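Local coordinates for putative pachytene checkpoint protein 2 (Caenorhabditis elegans, PDB 4XGU) that is a AAA+ ATPase and protein remodeler of the PCH2 subfamily that probably plays a key role in chromosome recombination during meiosis, at residues Gln123-Pro128 with Ser207-Ile212; Leu127-Phe132 with Leu192-Ser197; Glu370-Ile375 with Asn407-Phe412; Gln377-Leu382 with Glu414-Arg419. One frame throughout, in Å; residues are numbered along the deposited sequence.

Contact 1 (Gln123-Pro128 with Ser207-Ile212)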
loop_
_atom_site.group_PDB
_atom_site.type_symbol
_atom_site.label_atom_id
_atom_site.label_comp_id
_atom_site.label_asym_id
_atom_site.label_seq_id
_atom_site.Cartn_x
_atom_site.Cartn_y
_atom_site.Cartn_z
ATOM N N GLN B 123 -9.217 14.822 -31.219
ATOM C CA GLN B 123 -9.805 15.604 -32.304
ATOM C C GLN B 123 -8.717 16.250 -33.153
ATOM O O GLN B 123 -7.768 16.829 -32.622
ATOM C CB GLN B 123 -10.736 16.690 -31.758
ATOM C CG GLN B 123 -11.458 16.326 -30.475
ATOM C CD GLN B 123 -12.291 17.478 -29.941
ATOM O OE1 GLN B 123 -12.656 18.390 -30.683
ATOM N NE2 GLN B 123 -12.590 17.444 -28.646
ATOM N N LEU B 124 -8.858 16.161 -34.472
ATOM C CA LEU B 124 -7.882 16.760 -35.374
ATOM C C LEU B 124 -8.350 18.120 -35.876
ATOM O O LEU B 124 -9.440 18.247 -36.433
ATOM C CB LEU B 124 -7.604 15.834 -36.558
ATOM C CG LEU B 124 -6.617 16.369 -37.598
ATOM C CD1 LEU B 124 -5.266 16.663 -36.962
ATOM C CD2 LEU B 124 -6.467 15.390 -38.751
ATOM N N TRP B 125 -7.520 19.136 -35.673
ATOM C CA TRP B 125 -7.829 20.481 -36.143
ATOM C C TRP B 125 -6.928 20.874 -37.308
ATOM O O TRP B 125 -5.713 20.687 -37.258
ATOM C CB TRP B 125 -7.679 21.501 -35.013
ATOM C CG TRP B 125 -8.655 21.331 -33.895
ATOM C CD1 TRP B 125 -8.483 20.600 -32.756
ATOM C CD2 TRP B 125 -9.953 21.923 -33.800
ATOM N NE1 TRP B 125 -9.598 20.694 -31.959
ATOM C CE2 TRP B 125 -10.515 21.501 -32.578
ATOM C CE3 TRP B 125 -10.697 22.766 -34.630
ATOM C CZ2 TRP B 125 -11.788 21.892 -32.167
ATOM C CZ3 TRP B 125 -11.962 23.153 -34.222
ATOM C CH2 TRP B 125 -12.495 22.718 -33.001
ATOM N N GLN B 126 -7.535 21.419 -38.353
ATOM C CA GLN B 126 -6.792 21.919 -39.502
ATOM C C GLN B 126 -6.434 23.388 -39.281
ATOM O O GLN B 126 -7.321 24.232 -39.151
ATOM C CB GLN B 126 -7.621 21.749 -40.779
ATOM C CG GLN B 126 -6.843 21.924 -42.070
ATOM C CD GLN B 126 -5.838 20.814 -42.295
ATOM O OE1 GLN B 126 -6.046 19.678 -41.867
ATOM N NE2 GLN B 126 -4.736 21.139 -42.962
ATOM N N LEU B 127 -5.142 23.699 -39.240
ATOM C CA LEU B 127 -4.705 25.054 -38.897
ATOM C C LEU B 127 -4.244 25.876 -40.099
ATOM O O LEU B 127 -3.490 25.383 -40.941
ATOM C CB LEU B 127 -3.576 24.998 -37.869
ATOM C CG LEU B 127 -3.953 24.420 -36.508
ATOM C CD1 LEU B 127 -2.813 24.618 -35.517
ATOM C CD2 LEU B 127 -5.235 25.057 -36.001
ATOM N N PRO B 128 -4.674 27.148 -40.165
ATOM C CA PRO B 128 -5.560 27.810 -39.195
ATOM C C PRO B 128 -7.047 27.622 -39.496
ATOM O O PRO B 128 -7.451 27.679 -40.655
ATOM C CB PRO B 128 -5.175 29.281 -39.327
ATOM C CG PRO B 128 -4.732 29.417 -40.741
ATOM C CD PRO B 128 -4.096 28.105 -41.125
ATOM N N SER B 207 -0.606 22.578 -41.906
ATOM C CA SER B 207 -0.462 22.571 -40.454
ATOM C C SER B 207 -1.686 21.967 -39.774
ATOM O O SER B 207 -2.817 22.373 -40.037
ATOM C CB SER B 207 -0.216 23.989 -39.936
ATOM O OG SER B 207 -0.060 23.996 -38.529
ATOM N N VAL B 208 -1.453 20.992 -38.899
ATOM C CA VAL B 208 -2.539 20.310 -38.201
ATOM C C VAL B 208 -2.347 20.365 -36.689
ATOM O O VAL B 208 -1.235 20.565 -36.202
ATOM C CB VAL B 208 -2.653 18.831 -38.635
ATOM C CG1 VAL B 208 -3.036 18.727 -40.105
ATOM C CG2 VAL B 208 -1.347 18.095 -38.365
ATOM N N MET B 209 -3.439 20.194 -35.950
ATOM C CA MET B 209 -3.371 20.111 -34.493
ATOM C C MET B 209 -4.238 18.984 -33.959
ATOM O O MET B 209 -5.412 18.871 -34.308
ATOM C CB MET B 209 -3.792 21.428 -33.839
ATOM C CG MET B 209 -4.200 21.278 -32.368
ATOM S SD MET B 209 -4.336 22.847 -31.479
ATOM C CE MET B 209 -5.383 22.375 -30.109
ATOM N N LEU B 210 -3.645 18.158 -33.104
ATOM C CA LEU B 210 -4.352 17.064 -32.454
ATOM C C LEU B 210 -4.607 17.380 -30.990
ATOM O O LEU B 210 -3.672 17.573 -30.213
ATOM C CB LEU B 210 -3.562 15.765 -32.585
ATOM C CG LEU B 210 -3.743 15.080 -33.938
ATOM C CD1 LEU B 210 -2.680 14.025 -34.158
ATOM C CD2 LEU B 210 -5.132 14.467 -34.019
ATOM N N GLU B 211 -5.880 17.435 -30.620
ATOM C CA GLU B 211 -6.261 17.744 -29.251
ATOM C C GLU B 211 -6.716 16.493 -28.511
ATOM O O GLU B 211 -7.571 15.751 -28.993
ATOM C CB GLU B 211 -7.362 18.802 -29.232
ATOM C CG GLU B 211 -7.785 19.222 -27.837
ATOM C CD GLU B 211 -8.828 20.320 -27.851
ATOM O OE1 GLU B 211 -9.279 20.701 -28.953
ATOM O OE2 GLU B 211 -9.192 20.800 -26.755
ATOM N N ILE B 212 -6.139 16.263 -27.335
ATOM C CA ILE B 212 -6.455 15.087 -26.534
ATOM C C ILE B 212 -7.060 15.482 -25.187
ATOM O O ILE B 212 -6.687 16.506 -24.612
ATOM C CB ILE B 212 -5.198 14.223 -26.289
ATOM C CG1 ILE B 212 -4.391 14.068 -27.579
ATOM C CG2 ILE B 212 -5.576 12.862 -25.729
ATOM C CD1 ILE B 212 -3.107 13.278 -27.404
#
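Gln-123 and Glu-211 close one end of an antiparallel pairing between strand 123-127 and residues 207-212, and backbone bonds do most of the joining. Glu-211 N gives to Gln-123 O at 2.8 Å, almost straight, and Gln-123 N returns a bond to Glu-211 O at 2.9 Å. Trp-125 and Met-209 form the next hydrogen-bonded pair, while Leu-124 faces Leu-210 at the non-hydrogen-bonded position between them. One bond also links side chains: the indole NE1 of Trp-125 donates to Glu-211 OE1 at 3.0 Å. Glu-211 is fully extended, CG anti to the backbone N (chi1 -178°), which carries its carboxylate alongside the indole; the acceptor nevertheless stands 30° out of the ring plane, and the bond is bent to 137°. Apolar contacts divide between the two faces. Beneath helix 228-241, Leu-124 CD1 touches Leu-210 CD2 at 3.7 Å and Val-208 CB at 3.8 Å. On the face turned to helix 185-199, Leu-127 CD1 packs on Met-209 CB at 3.7 Å. Strand 206-212 continues on its other side into parallel partners, so 123-127 adds an antiparallel strand beside the five-stranded parallel sheet of the AAA+ P-loop fold, in its 5-1-4-3-2 order.

Contact 2 (Leu127-Phe132 with Leu192-Ser197)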
loop_
_atom_site.group_PDB
_atom_site.type_symbol
_atom_site.label_atom_id
_atom_site.label_comp_id
_atom_site.label_asym_id
_atom_site.label_seq_id
_atom_site.Cartn_x
_atom_site.Cartn_y
_atom_site.Cartn_z
ATOM N N LEU B 127 -5.142 23.699 -39.240
ATOM C CA LEU B 127 -4.705 25.054 -38.897
ATOM C C LEU B 127 -4.244 25.876 -40.099
ATOM O O LEU B 127 -3.490 25.383 -40.941
ATOM C CB LEU B 127 -3.576 24.998 -37.869
ATOM C CG LEU B 127 -3.953 24.420 -36.508
ATOM C CD1 LEU B 127 -2.813 24.618 -35.517
ATOM C CD2 LEU B 127 -5.235 25.057 -36.001
ATOM N N PRO B 128 -4.674 27.148 -40.165
ATOM C CA PRO B 128 -5.560 27.810 -39.195
ATOM C C PRO B 128 -7.047 27.622 -39.496
ATOM O O PRO B 128 -7.451 27.679 -40.655
ATOM C CB PRO B 128 -5.175 29.281 -39.327
ATOM C CG PRO B 128 -4.732 29.417 -40.741
ATOM C CD PRO B 128 -4.096 28.105 -41.125
ATOM N N CYS B 129 -7.850 27.407 -38.457
ATOM C CA CYS B 129 -9.281 27.140 -38.624
ATOM C C CYS B 129 -10.155 28.311 -38.221
ATOM O O CYS B 129 -9.692 29.237 -37.572
ATOM C CB CYS B 129 -9.698 25.911 -37.812
ATOM S SG CYS B 129 -9.316 26.020 -36.056
ATOM N N VAL B 130 -11.437 28.248 -38.572
ATOM C CA VAL B 130 -12.348 29.349 -38.265
ATOM C C VAL B 130 -12.569 29.493 -36.772
ATOM O O VAL B 130 -12.835 30.588 -36.304
ATOM C CB VAL B 130 -13.721 29.194 -38.971
ATOM C CG1 VAL B 130 -13.556 28.666 -40.324
ATOM C CG2 VAL B 130 -14.646 28.260 -38.226
ATOM N N GLU B 131 -12.405 28.403 -36.027
ATOM C CA GLU B 131 -12.803 28.373 -34.628
ATOM C C GLU B 131 -11.796 29.061 -33.717
ATOM O O GLU B 131 -12.154 29.575 -32.660
ATOM C CB GLU B 131 -13.018 26.928 -34.174
ATOM C CG GLU B 131 -14.229 26.240 -34.803
ATOM C CD GLU B 131 -13.942 25.645 -36.174
ATOM O OE1 GLU B 131 -12.835 25.867 -36.706
ATOM O OE2 GLU B 131 -14.827 24.946 -36.718
ATOM N N PHE B 132 -10.537 29.077 -34.135
ATOM C CA PHE B 132 -9.470 29.599 -33.293
ATOM C C PHE B 132 -9.182 31.074 -33.562
ATOM O O PHE B 132 -8.481 31.719 -32.785
ATOM C CB PHE B 132 -8.184 28.788 -33.492
ATOM C CG PHE B 132 -8.280 27.351 -33.046
ATOM C CD1 PHE B 132 -9.367 26.898 -32.317
ATOM C CD2 PHE B 132 -7.264 26.457 -33.347
ATOM C CE1 PHE B 132 -9.445 25.578 -31.910
ATOM C CE2 PHE B 132 -7.335 25.137 -32.941
ATOM C CZ PHE B 132 -8.428 24.697 -32.223
ATOM N N LEU B 192 -2.177 30.266 -29.740
ATOM C CA LEU B 192 -0.738 30.213 -29.976
ATOM C C LEU B 192 -0.414 29.385 -31.214
ATOM O O LEU B 192 0.367 29.804 -32.068
ATOM C CB LEU B 192 -0.023 29.637 -28.757
ATOM C CG LEU B 192 1.459 29.323 -28.925
ATOM C CD1 LEU B 192 2.240 30.589 -29.230
ATOM C CD2 LEU B 192 1.983 28.646 -27.675
ATOM N N ALA B 193 -1.024 28.207 -31.303
ATOM C CA ALA B 193 -0.864 27.343 -32.462
ATOM C C ALA B 193 -1.452 27.987 -33.718
ATOM O O ALA B 193 -0.955 27.770 -34.823
ATOM C CB ALA B 193 -1.512 25.992 -32.205
ATOM N N GLN B 194 -2.512 28.773 -33.547
ATOM C CA GLN B 194 -3.137 29.465 -34.670
ATOM C C GLN B 194 -2.157 30.440 -35.306
ATOM O O GLN B 194 -2.016 30.490 -36.529
ATOM C CB GLN B 194 -4.397 30.206 -34.218
ATOM C CG GLN B 194 -5.164 30.906 -35.339
ATOM C CD GLN B 194 -6.124 29.981 -36.069
ATOM O OE1 GLN B 194 -6.080 28.761 -35.907
ATOM N NE2 GLN B 194 -7.000 30.562 -36.879
ATOM N N HIS B 195 -1.474 31.211 -34.467
ATOM C CA HIS B 195 -0.524 32.200 -34.956
ATOM C C HIS B 195 0.711 31.532 -35.548
ATOM O O HIS B 195 1.167 31.905 -36.630
ATOM C CB HIS B 195 -0.122 33.165 -33.834
ATOM C CG HIS B 195 -1.098 34.282 -33.618
ATOM N ND1 HIS B 195 -1.266 35.308 -34.523
ATOM C CD2 HIS B 195 -1.952 34.536 -32.598
ATOM C CE1 HIS B 195 -2.186 36.144 -34.073
ATOM N NE2 HIS B 195 -2.618 35.698 -32.907
ATOM N N LEU B 196 1.247 30.547 -34.841
ATOM C CA LEU B 196 2.456 29.864 -35.286
ATOM C C LEU B 196 2.275 29.213 -36.651
ATOM O O LEU B 196 3.181 29.243 -37.479
ATOM C CB LEU B 196 2.881 28.817 -34.263
ATOM C CG LEU B 196 3.504 29.375 -32.983
ATOM C CD1 LEU B 196 3.771 28.253 -32.004
ATOM C CD2 LEU B 196 4.789 30.129 -33.298
ATOM N N SER B 197 1.102 28.632 -36.885
ATOM C CA SER B 197 0.802 28.006 -38.169
ATOM C C SER B 197 0.862 29.018 -39.313
ATOM O O SER B 197 1.261 28.685 -40.429
ATOM C CB SER B 197 -0.575 27.346 -38.130
ATOM O OG SER B 197 -1.591 28.317 -37.955
#
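Gln-194 reaches from its helix into the bend of 127-132 and meets both backbone polar groups of Cys-129. Its NE2 donates to Cys-129 O at 3.1 Å, in the carbonyl plane and on a lone pair, although the acceptor lies 21° out of the amide plane. Cys-129 N answers with a weak bond to Gln-194 OE1 at 3.4 Å. The amide is also wedged between carbons: Pro-128 CB sits 3.3 Å from Gln-194 NE2, and Phe-132 CB 3.2 Å from OE1, which lies at the edge of the phenyl ring. A turn at chi2 (84°) swings the Gln-194 amide into this position. With an alanine at Gln-194 the amide is gone, which would probably leave the buried Cys-129 N and O without these mates and open a gap beside Pro-128 and Phe-132. Farther out, the peptide before Pro-128 is cis, within the bend, and Cys-129 SG rests over one face of the Phe-132 ring, toward its rim. Leu-127 CD1 meets Ala-193 CB at 3.8 Å. Ser-197 OG binds Gln-194 O within the helix. Helix 185-199 has this loop on one flank and touches helix 145-161 through Leu-192 and Leu-196; Leu-127 and Ala-193 touch Phe-248 of strand 245-251.

Contact 3 (Glu370-Ile375 with Asn407-Phe412); sequences EILFKI and NCMNLF
Leu-372 and Met-409 mark the nearest approach of two helical segments that run almost parallel, 9° apart in direction, with axes 10.2 Å from each other and the CA atoms of these two residues at 6.6 Å. One turn on, Ile-375 comes level with Phe-412. No hydrogen bond crosses, so the joint rests on apolar fit. Met-409 does most of the filling. Its CG touches two isoleucines one turn apart, 3.6 Å from Ile-371 CG2 and 3.9 Å from Ile-375 CD1. A bend at chi2 (55°) brings SD to 3.8 Å from Leu-372 CD1, the two side chains crossing at about a right angle. This belongs to the helical C-terminal lid of TRIP13-like AAA+ ATPases: helix 384-397 lies between these two helices in sequence, and helix 324-340 packs on both through Leu-331 and Ile-335. Replacing Met-409 by an alanine would remove CG and SD, and would probably open a gap bordered by Ile-371, Leu-372 and Ile-375. Ile-375 also crosses to the other backbone, its CD1 touching Met-409 O at 3.3 Å and Phe-412 CB at 4.2 Å. Beyond CB, Phe-412 packs outside this pair, on Val-394 and Ile-335.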
loop_
_atom_site.group_PDB
_atom_site.type_symbol
_atom_site.label_atom_id
_atom_site.label_comp_id
_atom_site.label_asym_id
_atom_site.label_seq_id
_atom_site.Cartn_x
_atom_site.Cartn_y
_atom_site.Cartn_z
ATOM N N GLU B 370 -14.749 54.559 -13.404
ATOM C CA GLU B 370 -14.472 54.322 -11.990
ATOM C C GLU B 370 -15.504 53.389 -11.356
ATOM O O GLU B 370 -15.147 52.496 -10.585
ATOM C CB GLU B 370 -14.425 55.650 -11.227
ATOM C CG GLU B 370 -14.082 55.514 -9.749
ATOM C CD GLU B 370 -12.649 55.073 -9.514
ATOM O OE1 GLU B 370 -11.803 55.283 -10.409
ATOM O OE2 GLU B 370 -12.368 54.512 -8.432
ATOM N N ILE B 371 -16.778 53.600 -11.677
ATOM C CA ILE B 371 -17.848 52.759 -11.147
ATOM C C ILE B 371 -17.664 51.314 -11.602
ATOM O O ILE B 371 -17.841 50.380 -10.820
ATOM C CB ILE B 371 -19.242 53.261 -11.580
ATOM C CG1 ILE B 371 -19.550 54.615 -10.945
ATOM C CG2 ILE B 371 -20.317 52.276 -11.164
ATOM C CD1 ILE B 371 -20.791 55.274 -11.499
ATOM N N LEU B 372 -17.297 51.140 -12.868
ATOM C CA LEU B 372 -17.047 49.813 -13.420
ATOM C C LEU B 372 -15.835 49.168 -12.760
ATOM O O LEU B 372 -15.819 47.961 -12.517
ATOM C CB LEU B 372 -16.847 49.889 -14.934
ATOM C CG LEU B 372 -16.569 48.565 -15.651
ATOM C CD1 LEU B 372 -17.671 47.560 -15.362
ATOM C CD2 LEU B 372 -16.424 48.787 -17.147
ATOM N N PHE B 373 -14.822 49.979 -12.468
ATOM C CA PHE B 373 -13.639 49.496 -11.764
ATOM C C PHE B 373 -14.004 49.033 -10.360
ATOM O O PHE B 373 -13.436 48.068 -9.843
ATOM C CB PHE B 373 -12.567 50.584 -11.695
ATOM C CG PHE B 373 -11.270 50.117 -11.097
ATOM C CD1 PHE B 373 -11.036 50.223 -9.735
ATOM C CD2 PHE B 373 -10.284 49.568 -11.897
ATOM C CE1 PHE B 373 -9.845 49.789 -9.187
ATOM C CE2 PHE B 373 -9.091 49.136 -11.356
ATOM C CZ PHE B 373 -8.870 49.246 -10.000
ATOM N N LYS B 374 -14.952 49.737 -9.747
ATOM C CA LYS B 374 -15.427 49.402 -8.410
ATOM C C LYS B 374 -16.105 48.036 -8.430
ATOM O O LYS B 374 -16.012 47.271 -7.470
ATOM C CB LYS B 374 -16.387 50.480 -7.899
ATOM C CG LYS B 374 -16.515 50.561 -6.382
ATOM C CD LYS B 374 -17.699 49.759 -5.865
ATOM C CE LYS B 374 -17.903 49.991 -4.377
ATOM N NZ LYS B 374 -16.724 49.546 -3.582
ATOM N N ILE B 375 -16.781 47.735 -9.536
ATOM C CA ILE B 375 -17.397 46.429 -9.730
ATOM C C ILE B 375 -16.320 45.354 -9.806
ATOM O O ILE B 375 -16.459 44.277 -9.225
ATOM C CB ILE B 375 -18.260 46.391 -11.006
ATOM C CG1 ILE B 375 -19.422 47.379 -10.892
ATOM C CG2 ILE B 375 -18.788 44.987 -11.262
ATOM C CD1 ILE B 375 -20.341 47.374 -12.091
ATOM N N ASN B 407 -27.982 51.727 -15.911
ATOM C CA ASN B 407 -28.597 50.513 -15.389
ATOM C C ASN B 407 -27.705 49.295 -15.597
ATOM O O ASN B 407 -27.677 48.385 -14.768
ATOM C CB ASN B 407 -29.962 50.280 -16.039
ATOM C CG ASN B 407 -31.103 50.412 -15.052
ATOM O OD1 ASN B 407 -30.932 50.175 -13.856
ATOM N ND2 ASN B 407 -32.276 50.791 -15.547
ATOM N N CYS B 408 -26.977 49.291 -16.709
ATOM C CA CYS B 408 -26.058 48.206 -17.035
ATOM C C CYS B 408 -25.017 48.000 -15.941
ATOM O O CYS B 408 -24.711 46.870 -15.563
ATOM C CB CYS B 408 -25.365 48.482 -18.366
ATOM S SG CYS B 408 -23.941 47.430 -18.680
ATOM N N MET B 409 -24.477 49.106 -15.442
ATOM C CA MET B 409 -23.518 49.070 -14.347
ATOM C C MET B 409 -24.174 48.516 -13.084
ATOM O O MET B 409 -23.560 47.757 -12.333
ATOM C CB MET B 409 -22.956 50.469 -14.092
ATOM C CG MET B 409 -21.440 50.541 -14.063
ATOM S SD MET B 409 -20.659 49.889 -15.551
ATOM C CE MET B 409 -21.469 50.856 -16.816
ATOM N N ASN B 410 -25.430 48.894 -12.865
ATOM C CA ASN B 410 -26.164 48.444 -11.691
ATOM C C ASN B 410 -26.496 46.955 -11.775
ATOM O O ASN B 410 -26.432 46.241 -10.775
ATOM C CB ASN B 410 -27.445 49.263 -11.517
ATOM C CG ASN B 410 -27.825 49.451 -10.059
ATOM O OD1 ASN B 410 -27.441 50.439 -9.430
ATOM N ND2 ASN B 410 -28.581 48.502 -9.514
ATOM N N LEU B 411 -26.841 46.490 -12.972
ATOM C CA LEU B 411 -27.190 45.086 -13.164
ATOM C C LEU B 411 -25.957 44.197 -13.085
ATOM O O LEU B 411 -26.000 43.112 -12.503
ATOM C CB LEU B 411 -27.899 44.876 -14.502
ATOM C CG LEU B 411 -29.272 45.532 -14.676
ATOM C CD1 LEU B 411 -29.956 45.013 -15.932
ATOM C CD2 LEU B 411 -30.147 45.313 -13.446
ATOM N N PHE B 412 -24.860 44.663 -13.677
ATOM C CA PHE B 412 -23.600 43.931 -13.644
ATOM C C PHE B 412 -23.155 43.694 -12.208
ATOM O O PHE B 412 -22.730 42.595 -11.855
ATOM C CB PHE B 412 -22.514 44.684 -14.416
ATOM C CG PHE B 412 -22.245 44.127 -15.786
ATOM C CD1 PHE B 412 -21.335 43.097 -15.960
ATOM C CD2 PHE B 412 -22.898 44.631 -16.898
ATOM C CE1 PHE B 412 -21.084 42.581 -17.219
ATOM C CE2 PHE B 412 -22.649 44.119 -18.159
ATOM C CZ PHE B 412 -21.742 43.093 -18.320
#

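Contact 4 (Gln377-Leu382 with Glu414-Arg419); sequences QEARGL and EAVKER
Arg-419, whose side chain lies against Leu-382, is held on its own helix by the shortest polar bond of this contact, from Arg-419 N to Ala-415 O at 2.8 Å. A similar bond joins Glu-418 N to Glu-414 O, so 414-419 offers a regular helical surface, whereas 377-382 runs from the last, weakly bonded part of helix 367-378 into a turn. No hydrogen bond spans the two segments. Much of the joining is done by Val-416, and in particular by its CG1 methyl, set anti to the backbone N (chi1 168°) and aimed into the turn. That single methyl meets Ala-379 CB at 3.6 Å, Glu-378 O at 3.7 Å and, less closely, Leu-382 CD1 at 4.1 Å. It comes to the carbonyl oxygen from the side. Leu-382 bridges two residues a helical turn apart: while CD1 approaches Val-416, its other branch, CD2, packs on Arg-419 CG at 3.7 Å. The arginine contributes only the aliphatic base of its chain to this contact. At the outer margin Glu-378 OE2 and Lys-417 NZ carry opposite charges but stand 5.4 Å apart; the carboxylate forms its salt bridge with Lys-374, one turn back on its own helix. After Leu-382 the chain enters helix 384-397, whose start probably carries the sensor-2 motif of AAA+ proteins. Leu-390 of that helix touches both Leu-382 and Val-416, and Val-394 meets Ala-415, so three helices of the lid converge around the turn.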
loop_
_atom_site.group_PDB
_atom_site.type_symbol
_atom_site.label_atom_id
_atom_site.label_comp_id
_atom_site.label_asym_id
_atom_site.label_seq_id
_atom_site.Cartn_x
_atom_site.Cartn_y
_atom_site.Cartn_z
ATOM N N GLN B 377 -13.572 45.437 -8.366
ATOM C CA GLN B 377 -13.108 45.258 -6.994
ATOM C C GLN B 377 -14.019 44.306 -6.224
ATOM O O GLN B 377 -13.574 43.611 -5.311
ATOM C CB GLN B 377 -13.031 46.601 -6.266
ATOM C CG GLN B 377 -11.730 47.360 -6.470
ATOM C CD GLN B 377 -11.639 48.590 -5.586
ATOM O OE1 GLN B 377 -12.656 49.142 -5.164
ATOM N NE2 GLN B 377 -10.418 49.018 -5.293
ATOM N N GLU B 378 -15.296 44.280 -6.594
ATOM C CA GLU B 378 -16.258 43.414 -5.927
ATOM C C GLU B 378 -16.216 42.002 -6.499
ATOM O O GLU B 378 -16.738 41.069 -5.895
ATOM C CB GLU B 378 -17.679 43.979 -6.043
ATOM C CG GLU B 378 -17.836 45.451 -5.662
ATOM C CD GLU B 378 -17.697 45.712 -4.171
ATOM O OE1 GLU B 378 -17.386 44.768 -3.414
ATOM O OE2 GLU B 378 -17.903 46.871 -3.751
ATOM N N ALA B 379 -15.589 41.851 -7.661
ATOM C CA ALA B 379 -15.564 40.569 -8.361
ATOM C C ALA B 379 -14.219 39.865 -8.230
ATOM O O ALA B 379 -13.735 39.267 -9.188
ATOM C CB ALA B 379 -15.904 40.770 -9.829
ATOM N N ARG B 380 -13.627 39.928 -7.044
ATOM C CA ARG B 380 -12.291 39.381 -6.832
ATOM C C ARG B 380 -12.249 37.855 -6.893
ATOM O O ARG B 380 -11.280 37.276 -7.386
ATOM C CB ARG B 380 -11.731 39.868 -5.494
ATOM C CG ARG B 380 -11.271 41.316 -5.528
ATOM C CD ARG B 380 -10.600 41.737 -4.232
ATOM N NE ARG B 380 -9.866 42.990 -4.399
ATOM C CZ ARG B 380 -9.722 43.907 -3.448
ATOM N NH1 ARG B 380 -10.268 43.719 -2.254
ATOM N NH2 ARG B 380 -9.037 45.015 -3.693
ATOM N N GLY B 381 -13.297 37.205 -6.402
ATOM C CA GLY B 381 -13.337 35.753 -6.364
ATOM C C GLY B 381 -13.597 35.087 -7.706
ATOM O O GLY B 381 -13.207 33.940 -7.921
ATOM N N LEU B 382 -14.254 35.810 -8.610
ATOM C CA LEU B 382 -14.660 35.259 -9.903
ATOM C C LEU B 382 -13.483 34.937 -10.820
ATOM O O LEU B 382 -12.495 35.669 -10.863
ATOM C CB LEU B 382 -15.604 36.231 -10.611
ATOM C CG LEU B 382 -16.900 36.544 -9.867
ATOM C CD1 LEU B 382 -17.772 37.481 -10.683
ATOM C CD2 LEU B 382 -17.640 35.260 -9.548
ATOM N N GLU B 414 -25.047 43.562 -9.559
ATOM C CA GLU B 414 -25.951 42.604 -8.935
ATOM C C GLU B 414 -25.605 41.172 -9.322
ATOM O O GLU B 414 -25.637 40.269 -8.485
ATOM C CB GLU B 414 -27.402 42.907 -9.305
ATOM C CG GLU B 414 -28.112 43.816 -8.321
ATOM C CD GLU B 414 -29.562 43.425 -8.119
ATOM O OE1 GLU B 414 -30.135 43.781 -7.066
ATOM O OE2 GLU B 414 -30.128 42.756 -9.010
ATOM N N ALA B 415 -25.278 40.970 -10.594
ATOM C CA ALA B 415 -24.919 39.644 -11.084
ATOM C C ALA B 415 -23.639 39.147 -10.421
ATOM O O ALA B 415 -23.540 37.976 -10.053
ATOM C CB ALA B 415 -24.764 39.662 -12.596
ATOM N N VAL B 416 -22.667 40.043 -10.270
ATOM C CA VAL B 416 -21.409 39.719 -9.604
ATOM C C VAL B 416 -21.657 39.211 -8.188
ATOM O O VAL B 416 -21.147 38.161 -7.797
ATOM C CB VAL B 416 -20.465 40.938 -9.543
ATOM C CG1 VAL B 416 -19.309 40.668 -8.593
ATOM C CG2 VAL B 416 -19.950 41.291 -10.931
ATOM N N LYS B 417 -22.450 39.963 -7.431
ATOM C CA LYS B 417 -22.794 39.591 -6.065
ATOM C C LYS B 417 -23.539 38.264 -6.017
ATOM O O LYS B 417 -23.313 37.446 -5.125
ATOM C CB LYS B 417 -23.635 40.688 -5.411
ATOM C CG LYS B 417 -22.907 41.457 -4.326
ATOM C CD LYS B 417 -23.312 42.920 -4.321
ATOM C CE LYS B 417 -22.682 43.654 -3.152
ATOM N NZ LYS B 417 -22.940 45.117 -3.218
ATOM N N GLU B 418 -24.426 38.056 -6.983
ATOM C CA GLU B 418 -25.209 36.831 -7.043
ATOM C C GLU B 418 -24.314 35.647 -7.379
ATOM O O GLU B 418 -24.502 34.543 -6.868
ATOM C CB GLU B 418 -26.332 36.960 -8.074
ATOM C CG GLU B 418 -27.495 36.010 -7.844
ATOM C CD GLU B 418 -28.486 36.016 -8.990
ATOM O OE1 GLU B 418 -28.286 35.240 -9.949
ATOM O OE2 GLU B 418 -29.463 36.793 -8.934
ATOM N N ARG B 419 -23.327 35.889 -8.235
ATOM C CA ARG B 419 -22.429 34.835 -8.687
ATOM C C ARG B 419 -21.463 34.414 -7.581
ATOM O O ARG B 419 -21.040 33.260 -7.523
ATOM C CB ARG B 419 -21.658 35.297 -9.924
ATOM C CG ARG B 419 -20.972 34.184 -10.694
ATOM C CD ARG B 419 -21.955 33.094 -11.089
ATOM N NE ARG B 419 -21.495 32.347 -12.257
ATOM C CZ ARG B 419 -20.589 31.375 -12.221
ATOM N NH1 ARG B 419 -20.031 31.023 -11.068
ATOM N NH2 ARG B 419 -20.236 30.756 -13.340
#

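In the fold
The four contacts form two pairs on separate parts of the ATPase. Contacts 1 and 2 start from the same run of chain, share Leu-127 and Pro-128, and have centres 9 Å apart; Trp-125 CD2 and Phe-132 CZ meet at 3.5 Å between them. Contacts 3 and 4 follow one pair of lid helices, their centres 11 Å apart, and join where Ile-375 CG2 touches Val-416 CG2 at 3.9 Å. Between the pairs there is no touch: contacts 1 and 4 are about 20 Å apart at their nearest atoms. Bound ADP touches none of the four contacts: it is about 8 Å from the side chain of Glu-211 and about 10 Å from those of Phe-132 and Arg-419.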